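Local coordinates for protein TfuB1 (Thermobifida fusca, PDB 6JX3) that binds the leader peptide of a lasso peptide precursor through a PqqD-like fold, probably to present it for processing, at residues A[66-70]-A[71-75]. Residues are numbered along the deposited sequence; the frame is centred on the assembly and turned at random.
Sequences AQFLT and SEYEV
Ser71, one turn beyond Gln67 and Phe68, satisfies carbonyls of both as helix 62-72 runs out. Its N-H goes to Gln67 O in the ordinary helical bond, 3.1 Å with an N-H...O angle of 144°, and its hydroxyl OG donates to Phe68 O at 2.9 Å. That second bond follows from chi1 of 77°, which sets OG between the backbone N and the carbonyl carbon and turns it back along the helix. The short serine hydroxyl suits its place, since Phe68 O otherwise receives only weak bonds here, from Ser71 N and Glu72 N. In one of its two deposited conformers, Thr70 OG1 also donates to Gln67 O, from the same face as Ser71 N. Leu69 O has two donors: Tyr73 N, nearly end-on at 2.8 Å (C=O...N angle 158°), and Glu72 N, which lies above the carbonyl plane. Tyr73 is where the chain leaves helical geometry, and its ring brings an edge to Leu69 O while CD1 packs against Leu69 CD2 at 4.0 Å and CE1 lies 4.2 Å from Phe68 CE2. Glu72, whose carboxylate belongs to a zinc site, is bent at chi2 and keeps CB over one face of the Phe68 ring, with CG 3.3 Å from CE1. Replacing Tyr73 with an alanine would probably keep the backbone bond but open a gap beside Leu69 CD2 and Phe68 CE2. Thr70 O and Tyr73 O both accept from a basic side chain of the bound peptide. Phe68, Leu69 and Tyr73 face helix 47-57, through Leu51 and Ile52, whereas Ala66 and Thr70 meet helix 77-93.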
ATOM      1  N   ALA A  66      11.603   4.634  -2.395  1.00 13.69           N
ATOM      2  CA  ALA A  66      12.168   4.336  -3.706  1.00 16.13           C
ATOM      3  C   ALA A  66      13.605   3.849  -3.573  1.00 17.64           C
ATOM      4  O   ALA A  66      14.007   2.884  -4.233  1.00 16.84           O
ATOM      5  CB  ALA A  66      12.097   5.567  -4.613  1.00 15.08           C
ATOM      6  N   GLN A  67      14.383   4.500  -2.705  1.00 18.18           N
ATOM      7  CA  GLN A  67      15.768   4.087  -2.485  1.00 19.58           C
ATOM      8  C   GLN A  67      15.826   2.674  -1.937  1.00 20.78           C
ATOM      9  O   GLN A  67      16.658   1.862  -2.359  1.00 21.35           O
ATOM     10  CB  GLN A  67      16.452   5.059  -1.524  1.00 19.28           C
ATOM     11  CG  GLN A  67      17.955   4.832  -1.352  1.00 25.48           C
ATOM     12  CD  GLN A  67      18.698   4.760  -2.673  1.00 41.22           C
ATOM     13  OE1 GLN A  67      18.494   5.588  -3.563  1.00 47.10           O
ATOM     14  NE2 GLN A  67      19.560   3.755  -2.813  1.00 50.53           N
ATOM     15  N   PHE A  68      14.941   2.363  -0.994  1.00 16.22           N
ATOM     16  CA  PHE A  68      14.868   1.010  -0.463  1.00 20.51           C
ATOM     17  C   PHE A  68      14.541   0.016  -1.567  1.00 21.43           C
ATOM     18  O   PHE A  68      15.228  -1.001  -1.727  1.00 21.87           O
ATOM     19  CB  PHE A  68      13.822   0.947   0.647  1.00 19.11           C
ATOM     20  CG  PHE A  68      13.371  -0.442   0.964  1.00 26.38           C
ATOM     21  CD1 PHE A  68      14.122  -1.260   1.784  1.00 41.55           C
ATOM     22  CD2 PHE A  68      12.200  -0.928   0.429  1.00 29.35           C
ATOM     23  CE1 PHE A  68      13.704  -2.541   2.063  1.00 37.79           C
ATOM     24  CE2 PHE A  68      11.790  -2.204   0.692  1.00 35.80           C
ATOM     25  CZ  PHE A  68      12.538  -3.012   1.511  1.00 33.43           C
ATOM     26  N   LEU A  69      13.504   0.305  -2.361  1.00 17.91           N
ATOM     27  CA  LEU A  69      13.098  -0.652  -3.384  1.00 16.01           C
ATOM     28  C   LEU A  69      14.232  -0.930  -4.361  1.00 17.21           C
ATOM     29  O   LEU A  69      14.462  -2.083  -4.729  1.00 19.79           O
ATOM     30  CB  LEU A  69      11.862  -0.151  -4.131  1.00 17.22           C
ATOM     31  CG  LEU A  69      10.554  -0.146  -3.338  1.00 15.16           C
ATOM     32  CD1 LEU A  69       9.459   0.395  -4.216  1.00 17.59           C
ATOM     33  CD2 LEU A  69      10.203  -1.563  -2.868  1.00 21.09           C
ATOM     34  N   THR A  70      14.951   0.110  -4.797  1.00 18.65           N
ATOM     35  CA  THR A  70      16.024  -0.118  -5.760  0.63 23.36           C
ATOM     36  C   THR A  70      17.186  -0.870  -5.139  1.00 26.02           C
ATOM     37  O   THR A  70      17.884  -1.613  -5.840  1.00 27.20           O
ATOM     38  CB  THR A  70      16.517   1.199  -6.355  0.63 23.50           C
ATOM     39  OG1 THR A  70      17.183   1.983  -5.352  0.63 21.74           O
ATOM     40  CG2 THR A  70      15.353   1.955  -6.886  0.63 24.12           C
ATOM     41  N   SER A  71      17.402  -0.712  -3.836  1.00 24.72           N
ATOM     42  CA  SER A  71      18.508  -1.410  -3.199  1.00 26.85           C
ATOM     43  C   SER A  71      18.175  -2.860  -2.898  1.00 28.55           C
ATOM     44  O   SER A  71      19.089  -3.682  -2.767  1.00 33.21           O
ATOM     45  CB  SER A  71      18.913  -0.682  -1.916  1.00 28.44           C
ATOM     46  OG  SER A  71      17.991  -0.950  -0.875  1.00 30.86           O
ATOM     47  N   GLU A  72      16.889  -3.200  -2.814  1.00 24.06           N
ATOM     48  CA  GLU A  72      16.455  -4.529  -2.419  1.00 25.99           C
ATOM     49  C   GLU A  72      15.901  -5.356  -3.560  1.00 27.10           C
ATOM     50  O   GLU A  72      15.929  -6.590  -3.480  1.00 24.36           O
ATOM     51  CB  GLU A  72      15.386  -4.429  -1.329  1.00 29.25           C
ATOM     52  CG  GLU A  72      15.938  -3.901  -0.026  1.00 39.81           C
ATOM     53  CD  GLU A  72      17.110  -4.721   0.465  1.00 42.41           C
ATOM     54  OE1 GLU A  72      16.952  -5.953   0.587  1.00 39.06           O
ATOM     55  OE2 GLU A  72      18.186  -4.133   0.719  1.00 46.89           O
ATOM     56  N   TYR A  73      15.390  -4.709  -4.604  1.00 19.97           N
ATOM     57  CA  TYR A  73      14.695  -5.392  -5.682  1.00 16.84           C
ATOM     58  C   TYR A  73      15.273  -4.981  -7.022  1.00 16.83           C
ATOM     59  O   TYR A  73      15.913  -3.935  -7.165  1.00 19.17           O
ATOM     60  CB  TYR A  73      13.197  -5.083  -5.701  1.00 17.96           C
ATOM     61  CG  TYR A  73      12.463  -5.564  -4.487  1.00 20.78           C
ATOM     62  CD1 TYR A  73      12.456  -4.820  -3.317  1.00 26.94           C
ATOM     63  CD2 TYR A  73      11.792  -6.766  -4.507  1.00 24.08           C
ATOM     64  CE1 TYR A  73      11.789  -5.271  -2.199  1.00 28.62           C
ATOM     65  CE2 TYR A  73      11.116  -7.224  -3.400  1.00 30.04           C
ATOM     66  CZ  TYR A  73      11.118  -6.477  -2.251  1.00 34.38           C
ATOM     67  OH  TYR A  73      10.444  -6.950  -1.153  1.00 37.35           O
ATOM     68  N   GLU A  74      14.998  -5.816  -8.021  1.00 19.76           N
ATOM     69  CA  GLU A  74      15.428  -5.545  -9.388  1.00 19.67           C
ATOM     70  C   GLU A  74      14.454  -4.562 -10.033  1.00 16.82           C
ATOM     71  O   GLU A  74      13.593  -4.912 -10.844  1.00 21.11           O
ATOM     72  CB  GLU A  74      15.523  -6.846 -10.161  1.00 22.95           C
ATOM     73  CG  GLU A  74      16.591  -7.723  -9.584  1.00 19.59           C
ATOM     74  CD  GLU A  74      16.563  -9.105 -10.172  1.00 28.04           C
ATOM     75  OE1 GLU A  74      15.485  -9.521 -10.654  1.00 31.57           O
ATOM     76  OE2 GLU A  74      17.615  -9.762 -10.134  1.00 29.79           O
ATOM     77  N   VAL A  75      14.614  -3.297  -9.670  1.00 18.99           N
ATOM     78  CA  VAL A  75      13.766  -2.235 -10.192  1.00 17.82           C
ATOM     79  C   VAL A  75      14.594  -0.963 -10.268  1.00 15.41           C
ATOM     80  O   VAL A  75      15.406  -0.678  -9.381  1.00 20.40           O
ATOM     81  CB  VAL A  75      12.499  -2.052  -9.326  1.00 17.42           C
ATOM     82  CG1 VAL A  75      12.887  -1.681  -7.892  1.00 16.93           C
ATOM     83  CG2 VAL A  75      11.592  -0.993  -9.932  1.00 18.51           C
TER